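Local coordinates for protein halorhodopsin (PDB 2JAF) that pumps chloride ions into the archaeal cell across the membrane, driven by light absorbed by its bound retinal, at residues 34-39 and 75-80; 138-143 and 169-174; 193-198 and 250-255. The protein carries 2 engineered substitutions. All coordinates share one frame; numbering follows the deposited sequence.

Contact 1: residues 34-39 and 75-80; sequences WVNVAL and SSYLGL. With PLM (palmitic acid), chain D.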
loop_
_atom_site.group_PDB
_atom_site.type_symbol
_atom_site.label_atom_id
_atom_site.label_comp_id
_atom_site.label_asym_id
_atom_site.label_seq_id
_atom_site.Cartn_x
_atom_site.Cartn_y
_atom_site.Cartn_z
ATOM N N TRP A 34 -25.080 -2.192 -10.751
ATOM C CA TRP A 34 -25.704 -3.429 -10.284
ATOM C C TRP A 34 -25.359 -4.613 -11.169
ATOM O O TRP A 34 -25.201 -5.731 -10.681
ATOM C CB TRP A 34 -27.226 -3.283 -10.216
ATOM C CG TRP A 34 -27.697 -2.542 -9.007
ATOM C CD1 TRP A 34 -28.340 -1.336 -8.981
ATOM C CD2 TRP A 34 -27.549 -2.948 -7.640
ATOM N NE1 TRP A 34 -28.600 -0.965 -7.680
ATOM C CE2 TRP A 34 -28.125 -1.935 -6.837
ATOM C CE3 TRP A 34 -26.985 -4.067 -7.013
ATOM C CZ2 TRP A 34 -28.153 -2.009 -5.439
ATOM C CZ3 TRP A 34 -27.012 -4.141 -5.621
ATOM C CH2 TRP A 34 -27.593 -3.115 -4.850
ATOM N N VAL A 35 -25.238 -4.366 -12.468
ATOM C CA VAL A 35 -24.920 -5.435 -13.402
ATOM C C VAL A 35 -23.615 -6.125 -13.011
ATOM O O VAL A 35 -23.518 -7.350 -13.072
ATOM C CB VAL A 35 -24.812 -4.909 -14.859
ATOM C CG1 VAL A 35 -23.691 -3.889 -14.973
ATOM C CG2 VAL A 35 -24.560 -6.068 -15.812
ATOM N N ASN A 36 -22.609 -5.359 -12.591
ATOM C CA ASN A 36 -21.351 -5.995 -12.228
ATOM C C ASN A 36 -21.293 -6.566 -10.824
ATOM O O ASN A 36 -20.432 -7.387 -10.525
ATOM C CB ASN A 36 -20.163 -5.069 -12.505
ATOM C CG ASN A 36 -19.737 -5.125 -13.963
ATOM O OD1 ASN A 36 -20.171 -6.014 -14.705
ATOM N ND2 ASN A 36 -18.889 -4.197 -14.381
ATOM N N VAL A 37 -22.198 -6.142 -9.950
ATOM C CA VAL A 37 -22.221 -6.734 -8.622
ATOM C C VAL A 37 -22.663 -8.175 -8.874
ATOM O O VAL A 37 -22.130 -9.122 -8.295
ATOM C CB VAL A 37 -23.240 -6.032 -7.697
ATOM C CG1 VAL A 37 -23.485 -6.882 -6.454
ATOM C CG2 VAL A 37 -22.707 -4.665 -7.283
ATOM N N ALA A 38 -23.629 -8.337 -9.773
ATOM C CA ALA A 38 -24.136 -9.664 -10.108
ATOM C C ALA A 38 -23.103 -10.491 -10.869
ATOM O O ALA A 38 -22.852 -11.649 -10.531
ATOM C CB ALA A 38 -25.409 -9.547 -10.927
ATOM N N LEU A 39 -22.503 -9.904 -11.898
ATOM C CA LEU A 39 -21.518 -10.639 -12.686
ATOM C C LEU A 39 -20.289 -11.012 -11.864
ATOM O O LEU A 39 -19.760 -12.115 -12.002
ATOM C CB LEU A 39 -21.121 -9.835 -13.933
ATOM C CG LEU A 39 -22.243 -9.660 -14.965
ATOM C CD1 LEU A 39 -21.724 -8.912 -16.195
ATOM C CD2 LEU A 39 -22.777 -11.036 -15.367
ATOM N N SER A 75 -16.270 -5.248 -4.243
ATOM C CA SER A 75 -16.027 -4.226 -3.232
ATOM C C SER A 75 -16.092 -2.844 -3.870
ATOM O O SER A 75 -16.675 -1.917 -3.312
ATOM C CB SER A 75 -14.649 -4.420 -2.601
ATOM O OG SER A 75 -14.311 -3.321 -1.770
ATOM N N SER A 76 -15.493 -2.717 -5.049
ATOM C CA SER A 76 -15.476 -1.441 -5.753
ATOM C C SER A 76 -16.888 -0.975 -6.090
ATOM O O SER A 76 -17.260 0.167 -5.814
ATOM C CB SER A 76 -14.659 -1.548 -7.040
ATOM O OG SER A 76 -14.633 -0.301 -7.717
ATOM N N TYR A 77 -17.681 -1.860 -6.679
ATOM C CA TYR A 77 -19.032 -1.502 -7.052
ATOM C C TYR A 77 -19.932 -1.176 -5.856
ATOM O O TYR A 77 -20.822 -0.333 -5.968
ATOM C CB TYR A 77 -19.625 -2.594 -7.946
ATOM C CG TYR A 77 -19.081 -2.499 -9.361
ATOM C CD1 TYR A 77 -19.553 -1.523 -10.245
ATOM C CD2 TYR A 77 -18.040 -3.323 -9.786
ATOM C CE1 TYR A 77 -18.996 -1.366 -11.518
ATOM C CE2 TYR A 77 -17.473 -3.173 -11.057
ATOM C CZ TYR A 77 -17.954 -2.195 -11.912
ATOM O OH TYR A 77 -17.376 -2.030 -13.154
ATOM N N LEU A 78 -19.696 -1.822 -4.721
ATOM C CA LEU A 78 -20.478 -1.529 -3.519
ATOM C C LEU A 78 -20.127 -0.113 -3.055
ATOM O O LEU A 78 -20.988 0.636 -2.597
ATOM C CB LEU A 78 -20.147 -2.521 -2.399
ATOM C CG LEU A 78 -20.477 -3.990 -2.651
ATOM C CD1 LEU A 78 -19.993 -4.827 -1.468
ATOM C CD2 LEU A 78 -21.983 -4.152 -2.857
ATOM N N GLY A 79 -18.852 0.240 -3.165
ATOM C CA GLY A 79 -18.423 1.570 -2.766
ATOM C C GLY A 79 -19.145 2.600 -3.611
ATOM O O GLY A 79 -19.628 3.618 -3.103
ATOM N N LEU A 80 -19.234 2.327 -4.912
ATOM C CA LEU A 80 -19.913 3.235 -5.829
ATOM C C LEU A 80 -21.420 3.280 -5.582
ATOM O O LEU A 80 -22.006 4.351 -5.440
ATOM C CB LEU A 80 -19.648 2.813 -7.279
ATOM C CG LEU A 80 -18.180 2.807 -7.721
ATOM C CD1 LEU A 80 -18.080 2.339 -9.175
ATOM C CD2 LEU A 80 -17.589 4.201 -7.564
HETATM C C1 PLM D . -13.640 0.065 -1.707
HETATM O O1 PLM D . -14.593 0.442 -1.004
HETATM O O2 PLM D . -13.758 -0.852 -2.550
HETATM C C2 PLM D . -12.309 0.768 -1.511
HETATM C C3 PLM D . -11.095 -0.136 -1.323
HETATM C C4 PLM D . -9.871 0.754 -1.170
HETATM C C5 PLM D . -8.636 -0.099 -0.977
HETATM C C6 PLM D . -7.550 0.206 -1.980
HETATM C C7 PLM D . -6.317 -0.506 -1.463
HETATM C C8 PLM D . -5.119 -0.300 -2.361
HETATM C C9 PLM D . -3.938 -1.069 -1.793
HETATM C CA PLM D . -2.698 -0.870 -2.644
HETATM C CB PLM D . -1.535 -1.839 -2.490
HETATM C CC PLM D . -1.790 -3.299 -2.827
HETATM C CD PLM D . -0.490 -4.064 -2.660
HETATM C CE PLM D . -0.677 -5.543 -3.001
HETATM C CF PLM D . 0.587 -6.290 -2.599
HETATM C CG PLM D . 0.460 -7.770 -2.927
#
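Asn-36 and Tyr-77 are joined by a hydrogen bond: ND2 of Asn-36 donates to OH of Tyr-77 over 2.9 Å, at an N-H...O angle of 155°. The hydroxyl lies in the plane of the amide, although amide and ring are turned 77° apart. The Tyr-77 hydroxyl has further hydrogen bonds to Asp-238 and Arg-108, and ND2 also reaches the backbone oxygen of Ser-235, so that this nitrogen serves two acceptors.

Apolar contact backs up the bond. With CG opposite its carbonyl carbon (chi1 -77°), Tyr-77 directs its ring toward 34-39, and CB of Asn-36 settles over one face, 3.7 Å from the ring centroid, in a CH-pi contact. Val-37 touches the base of the tyrosine, its CG2 3.8 Å from Tyr-77 CB.

A lipid touches 75-80: Ser-75 OG donates to O2 of palmitic acid at 2.6 Å, a less certain bond because the serine has two conformers.

The contact pins helix 27-50 to helix 58-82. Asp-238 and Ser-235 bring in helix 227-255 and Arg-108 helix 106-127, with retinal about 8 Å from the Tyr-77 side chain, while Trp-34 and Leu-78 pack on a second subunit.

Contact 2: residues 138-143 and 169-174; sequences IAADIG and CAFFVV. With RET (retinal), chain G.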
loop_
_atom_site.group_PDB
_atom_site.type_symbol
_atom_site.label_atom_id
_atom_site.label_comp_id
_atom_site.label_asym_id
_atom_site.label_seq_id
_atom_site.Cartn_x
_atom_site.Cartn_y
_atom_site.Cartn_z
ATOM N N ILE A 138 4.352 -3.929 -9.873
ATOM C CA ILE A 138 3.236 -3.585 -9.001
ATOM C C ILE A 138 3.357 -2.139 -8.535
ATOM O O ILE A 138 2.359 -1.421 -8.425
ATOM C CB ILE A 138 3.174 -4.540 -7.785
ATOM C CG1 ILE A 138 2.853 -5.958 -8.280
ATOM C CG2 ILE A 138 2.116 -4.068 -6.788
ATOM C CD1 ILE A 138 2.718 -6.996 -7.189
ATOM N N ALA A 139 4.586 -1.709 -8.275
ATOM C CA ALA A 139 4.819 -0.342 -7.838
ATOM C C ALA A 139 4.435 0.613 -8.959
ATOM O O ALA A 139 3.803 1.641 -8.718
ATOM C CB ALA A 139 6.281 -0.155 -7.469
ATOM N N ALA A 140 4.813 0.265 -10.186
ATOM C CA ALA A 140 4.505 1.106 -11.335
ATOM C C ALA A 140 3.003 1.160 -11.524
ATOM O O ALA A 140 2.434 2.202 -11.872
ATOM C CB ALA A 140 5.175 0.546 -12.594
ATOM N N ASP A 141 2.360 0.023 -11.286
ATOM C CA ASP A 141 0.921 -0.080 -11.433
ATOM C C ASP A 141 0.224 0.801 -10.405
ATOM O O ASP A 141 -0.732 1.504 -10.718
ATOM C CB ASP A 141 0.489 -1.535 -11.260
ATOM C CG ASP A 141 -0.976 -1.743 -11.567
ATOM O OD1 ASP A 141 -1.342 -1.784 -12.762
ATOM O OD2 ASP A 141 -1.761 -1.850 -10.607
ATOM N N ILE A 142 0.709 0.763 -9.166
ATOM C CA ILE A 142 0.117 1.578 -8.114
ATOM C C ILE A 142 0.279 3.052 -8.473
ATOM O O ILE A 142 -0.637 3.846 -8.274
ATOM C CB ILE A 142 0.767 1.262 -6.742
ATOM C CG1 ILE A 142 0.355 -0.156 -6.313
ATOM C CG2 ILE A 142 0.317 2.272 -5.695
ATOM C CD1 ILE A 142 1.061 -0.669 -5.064
ATOM N N GLY A 143 1.438 3.408 -9.019
ATOM C CA GLY A 143 1.674 4.786 -9.421
ATOM C C GLY A 143 0.691 5.226 -10.493
ATOM O O GLY A 143 0.176 6.347 -10.461
ATOM N N CYS A 169 0.137 7.706 -17.661
ATOM C CA CYS A 169 0.431 6.977 -18.899
ATOM C C CYS A 169 1.869 6.463 -18.863
ATOM O O CYS A 169 2.163 5.363 -19.338
ATOM C CB CYS A 169 0.243 7.890 -20.122
ATOM S SG CYS A 169 -1.489 8.210 -20.606
ATOM N N ALA A 170 2.771 7.261 -18.303
ATOM C CA ALA A 170 4.172 6.862 -18.209
ATOM C C ALA A 170 4.315 5.612 -17.335
ATOM O O ALA A 170 5.077 4.705 -17.659
ATOM C CB ALA A 170 5.003 8.003 -17.639
ATOM N N PHE A 171 3.594 5.566 -16.219
ATOM C CA PHE A 171 3.657 4.396 -15.352
ATOM C C PHE A 171 3.092 3.185 -16.088
ATOM O O PHE A 171 3.601 2.067 -15.960
ATOM C CB PHE A 171 2.860 4.626 -14.067
ATOM C CG PHE A 171 3.590 5.442 -13.037
ATOM C CD1 PHE A 171 4.759 4.963 -12.455
ATOM C CD2 PHE A 171 3.089 6.673 -12.622
ATOM C CE1 PHE A 171 5.425 5.700 -11.466
ATOM C CE2 PHE A 171 3.745 7.413 -11.634
ATOM C CZ PHE A 171 4.911 6.924 -11.059
ATOM N N PHE A 172 2.040 3.425 -16.865
ATOM C CA PHE A 172 1.389 2.369 -17.635
ATOM C C PHE A 172 2.402 1.753 -18.592
ATOM O O PHE A 172 2.433 0.533 -18.780
ATOM C CB PHE A 172 0.195 2.965 -18.392
ATOM C CG PHE A 172 -0.586 1.968 -19.214
ATOM C CD1 PHE A 172 -0.757 0.655 -18.782
ATOM C CD2 PHE A 172 -1.207 2.369 -20.393
ATOM C CE1 PHE A 172 -1.540 -0.249 -19.514
ATOM C CE2 PHE A 172 -1.993 1.483 -21.136
ATOM C CZ PHE A 172 -2.161 0.169 -20.695
ATOM N N VAL A 173 3.241 2.598 -19.185
ATOM C CA VAL A 173 4.256 2.121 -20.116
ATOM C C VAL A 173 5.275 1.231 -19.406
ATOM O O VAL A 173 5.778 0.273 -19.989
ATOM C CB VAL A 173 4.974 3.302 -20.817
ATOM C CG1 VAL A 173 6.205 2.806 -21.573
ATOM C CG2 VAL A 173 4.014 3.971 -21.799
ATOM N N VAL A 174 5.576 1.538 -18.145
ATOM C CA VAL A 174 6.517 0.718 -17.382
ATOM C C VAL A 174 5.906 -0.667 -17.200
ATOM O O VAL A 174 6.592 -1.685 -17.331
ATOM C CB VAL A 174 6.803 1.311 -15.992
ATOM C CG1 VAL A 174 7.697 0.358 -15.200
ATOM C CG2 VAL A 174 7.474 2.672 -16.133
HETATM C C1 RET G . -6.426 6.129 -16.117
HETATM C C2 RET G . -6.267 7.697 -16.406
HETATM C C3 RET G . -4.819 8.234 -16.517
HETATM C C4 RET G . -4.033 7.495 -17.695
HETATM C C5 RET G . -4.108 5.916 -17.654
HETATM C C6 RET G . -5.269 5.215 -16.900
HETATM C C7 RET G . -5.231 3.716 -16.807
HETATM C C8 RET G . -5.999 2.816 -16.134
HETATM C C9 RET G . -5.973 1.393 -16.344
HETATM C C10 RET G . -6.973 0.783 -15.584
HETATM C C11 RET G . -7.226 -0.572 -15.585
HETATM C C12 RET G . -8.297 -1.078 -14.832
HETATM C C13 RET G . -8.590 -2.498 -14.711
HETATM C C14 RET G . -9.694 -2.754 -13.845
HETATM C C15 RET G . -10.066 -3.991 -13.377
HETATM C C16 RET G . -6.295 6.020 -14.554
HETATM C C17 RET G . -7.926 5.754 -16.588
HETATM C C18 RET G . -3.004 5.189 -18.405
HETATM C C19 RET G . -5.012 0.695 -17.462
HETATM C C20 RET G . -7.806 -3.580 -15.477
#
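Phe-171 turns CG opposite its own carbonyl carbon (chi1 -80°), which lays the ring against the backbone of Gly-143, while Val-174 holds CG1 opposite its backbone nitrogen (chi1 175°), an orientation that presents that methyl to Ala-140. These two residues, one turn apart on helix 158-180, carry its side of the contact.

The CA of Gly-143 stands over the centre of the phenyl ring, 3.9 Å from the centroid and 9° off the ring normal, a CH-pi contact. The lack of a CB at Gly-143 is what allows the ring to lie flat on the main chain; its rim continues along the peptide, with CD2 of Phe-171 3.5 Å from C of Gly-143. At the root of the same side chain, CB of Phe-171 comes within 3.3 Å of the Ala-140 carbonyl oxygen. Methyl meets methyl in the remaining pair, Ala-140 CB and Val-174 CG1 at 3.6 Å. The small residues Ala-140 and Gly-143 are consistent with the close approach, 8.0 Å, of the roughly antiparallel segment axes.

Segment 169-174 also faces retinal: Phe-172 has the C19 methyl over one face of its ring and its CD2 3.9 Å from C18, and SG of Cys-169 sits 3.9 Å from C4. Met-68 of the third subunit covers Ala-140, Phe-171 and Val-174.

No hydrogen bond crosses between the segments. Asp-141 leaves its helix on the side away from 169-174, and its OD2 is hydrogen-bonded to Thr-116, so the two helices hold together here through close apolar fit and a glycine-phenyl contact, beside one wall of the retinal pocket.

Contact 3: residues 193-198 and 250-255; sequences AEIFDT and LRWVAN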
loop_
_atom_site.group_PDB
_atom_site.type_symbol
_atom_site.label_atom_id
_atom_site.label_comp_id
_atom_site.label_asym_id
_atom_site.label_seq_id
_atom_site.Cartn_x
_atom_site.Cartn_y
_atom_site.Cartn_z
ATOM N N ALA A 193 4.264 -19.988 -22.308
ATOM C CA ALA A 193 4.287 -18.963 -23.353
ATOM C C ALA A 193 2.990 -18.825 -24.151
ATOM O O ALA A 193 2.586 -17.711 -24.495
ATOM C CB ALA A 193 5.444 -19.225 -24.302
ATOM N N GLU A 194 2.348 -19.950 -24.450
ATOM C CA GLU A 194 1.103 -19.955 -25.220
ATOM C C GLU A 194 -0.039 -19.214 -24.528
ATOM O O GLU A 194 -0.678 -18.347 -25.127
ATOM C CB GLU A 194 0.671 -21.397 -25.509
ATOM C CG GLU A 194 0.305 -22.203 -24.262
ATOM C CD GLU A 194 1.405 -22.196 -23.207
ATOM O OE1 GLU A 194 2.479 -22.793 -23.446
ATOM O OE2 GLU A 194 1.195 -21.584 -22.137
ATOM N N ILE A 195 -0.305 -19.559 -23.271
ATOM C CA ILE A 195 -1.377 -18.905 -22.528
ATOM C C ILE A 195 -0.990 -17.465 -22.176
ATOM O O ILE A 195 -1.832 -16.566 -22.173
ATOM C CB ILE A 195 -1.724 -19.692 -21.239
ATOM C CG1 ILE A 195 -2.840 -18.977 -20.473
ATOM C CG2 ILE A 195 -0.481 -19.871 -20.384
ATOM C CD1 ILE A 195 -4.135 -18.833 -21.269
ATOM N N PHE A 196 0.290 -17.246 -21.891
ATOM C CA PHE A 196 0.761 -15.906 -21.562
ATOM C C PHE A 196 0.528 -14.965 -22.744
ATOM O O PHE A 196 0.045 -13.848 -22.569
ATOM C CB PHE A 196 2.257 -15.921 -21.231
ATOM C CG PHE A 196 2.828 -14.555 -20.966
ATOM C CD1 PHE A 196 2.582 -13.903 -19.762
ATOM C CD2 PHE A 196 3.582 -13.902 -21.936
ATOM C CE1 PHE A 196 3.081 -12.615 -19.528
ATOM C CE2 PHE A 196 4.084 -12.616 -21.711
ATOM C CZ PHE A 196 3.829 -11.977 -20.503
ATOM N N ASP A 197 0.891 -15.416 -23.940
ATOM C CA ASP A 197 0.727 -14.605 -25.146
ATOM C C ASP A 197 -0.738 -14.239 -25.386
ATOM O O ASP A 197 -1.047 -13.133 -25.834
ATOM C CB ASP A 197 1.296 -15.332 -26.371
ATOM C CG ASP A 197 2.817 -15.384 -26.369
ATOM O OD1 ASP A 197 3.451 -14.554 -25.684
ATOM O OD2 ASP A 197 3.387 -16.246 -27.068
ATOM N N THR A 198 -1.640 -15.172 -25.093
ATOM C CA THR A 198 -3.067 -14.917 -25.247
ATOM C C THR A 198 -3.507 -13.865 -24.230
ATOM O O THR A 198 -4.170 -12.881 -24.572
ATOM C CB THR A 198 -3.886 -16.202 -25.006
ATOM O OG1 THR A 198 -3.657 -17.117 -26.083
ATOM C CG2 THR A 198 -5.375 -15.891 -24.914
ATOM N N LEU A 250 -7.823 -19.101 -15.427
ATOM C CA LEU A 250 -8.117 -20.207 -14.526
ATOM C C LEU A 250 -8.400 -21.520 -15.258
ATOM O O LEU A 250 -7.913 -22.582 -14.856
ATOM C CB LEU A 250 -9.304 -19.838 -13.633
ATOM C CG LEU A 250 -9.639 -20.809 -12.498
ATOM C CD1 LEU A 250 -8.387 -21.108 -11.685
ATOM C CD2 LEU A 250 -10.711 -20.194 -11.614
ATOM N N ARG A 251 -9.176 -21.445 -16.334
ATOM C CA ARG A 251 -9.520 -22.633 -17.108
ATOM C C ARG A 251 -8.268 -23.303 -17.657
ATOM O O ARG A 251 -8.172 -24.529 -17.674
ATOM C CB ARG A 251 -10.460 -22.273 -18.265
ATOM C CG ARG A 251 -10.898 -23.476 -19.105
ATOM C CD ARG A 251 -11.836 -23.086 -20.245
ATOM N NE ARG A 251 -11.208 -22.161 -21.184
ATOM C CZ ARG A 251 -11.811 -21.641 -22.251
ATOM N NH1 ARG A 251 -13.071 -21.955 -22.528
ATOM N NH2 ARG A 251 -11.156 -20.793 -23.034
ATOM N N TRP A 252 -7.308 -22.496 -18.106
ATOM C CA TRP A 252 -6.073 -23.038 -18.657
ATOM C C TRP A 252 -5.282 -23.727 -17.551
ATOM O O TRP A 252 -4.779 -24.836 -17.735
ATOM C CB TRP A 252 -5.215 -21.931 -19.278
ATOM C CG TRP A 252 -4.039 -22.476 -20.051
ATOM C CD1 TRP A 252 -4.019 -22.838 -21.370
ATOM C CD2 TRP A 252 -2.746 -22.793 -19.528
ATOM N NE1 TRP A 252 -2.789 -23.364 -21.700
ATOM C CE2 TRP A 252 -1.990 -23.350 -20.588
ATOM C CE3 TRP A 252 -2.150 -22.667 -18.265
ATOM C CZ2 TRP A 252 -0.668 -23.778 -20.421
ATOM C CZ3 TRP A 252 -0.834 -23.097 -18.100
ATOM C CH2 TRP A 252 -0.110 -23.645 -19.175
ATOM N N VAL A 253 -5.169 -23.061 -16.406
ATOM C CA VAL A 253 -4.441 -23.618 -15.274
ATOM C C VAL A 253 -5.019 -24.969 -14.848
ATOM O O VAL A 253 -4.273 -25.895 -14.527
ATOM C CB VAL A 253 -4.459 -22.643 -14.069
ATOM C CG1 VAL A 253 -3.875 -23.313 -12.834
ATOM C CG2 VAL A 253 -3.653 -21.393 -14.408
ATOM N N ALA A 254 -6.344 -25.085 -14.856
ATOM C CA ALA A 254 -6.997 -26.333 -14.460
ATOM C C ALA A 254 -6.682 -27.474 -15.425
ATOM O O ALA A 254 -6.562 -28.631 -15.013
ATOM C CB ALA A 254 -8.507 -26.128 -14.370
ATOM N N ASN A 255 -6.540 -27.144 -16.707
ATOM C CA ASN A 255 -6.245 -28.143 -17.730
ATOM C C ASN A 255 -4.751 -28.338 -17.975
ATOM O O ASN A 255 -4.356 -29.126 -18.839
ATOM C CB ASN A 255 -6.916 -27.755 -19.050
ATOM C CG ASN A 255 -8.426 -27.745 -18.953
ATOM O OD1 ASN A 255 -9.043 -28.754 -18.609
ATOM N ND2 ASN A 255 -9.032 -26.603 -19.260
#
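Ile-195 and Trp-252 meet where helix 193-216 begins and helix 227-255 nears its end, two neighbours in the seven-helix bundle of the bacteriorhodopsin-like family. The tryptophan supplies a broad flat surface, and the isoleucine lies over that surface, with the glutamate before it nearby.

Along 250-255, Leu-250 and Arg-251 face other helices: Leu-250 packs on Phe-47, Met-50 and Trp-63, and Arg-251 on Met-50.

Trp-252 carries this side of the contact. Its CG stands opposite the backbone nitrogen (chi1 -171°), an orientation that carries the indole out across the gap to helix 193-216. CB of Ile-195 sits over the five-membered ring, 3.6 Å from its centroid and only 6° off the normal, in a CH-pi contact. The two branches of the isoleucine share out the surface between them. CG1 leans toward the root of the indole, 3.7 Å from CG of Trp-252, while CG2 lies above the middle of the fused rings, 3.8 Å from CD2 of Trp-252. At the tryptophan stem, Ile-195 CD1 rests 3.8 Å from Trp-252 CB. Leu-126 of helix 106-127 touches both Ile-195 and Trp-252, so a third helix shares this layer.

Glu-194, its chain bent at chi2, comes near the benzene part obliquely. As modelled, its carboxylate plane is close to parallel to the indole and OE2 of Glu-194 lies 3.4 Å from CZ2 of Trp-252, but that oxygen is placed too close to another atom, which leaves both the tilt and the distance doubtful.

Val-253 follows on a different side of the helix, where it packs on Pro-59. Beyond it the chain turns back on the tryptophan's main chain, Trp-252 O accepting a hydrogen bond from ND2 of Asn-256.

How the contacts relate
The three contacts follow one another along the chain and share no helix: contact 1 closes before contact 2 opens, and contact 2 before contact 3. Their centres are 25 to 27 Å apart, and nearest atoms come no closer than about 11 Å. Contact 1 ties helix 27-50 to helix 58-82, contact 2 helix 131-153 to helix 158-180, and contact 3 helix 193-216 to helix 227-255. Six of the seven bundle helices are thus paired, knitting together the bundle that encloses retinal. Contacts 1 and 2, on opposite sides of the chain's centre, also face neighbouring subunits of the three-chain assembly; contact 3 joins helix ends farther out, where no other subunit touches it.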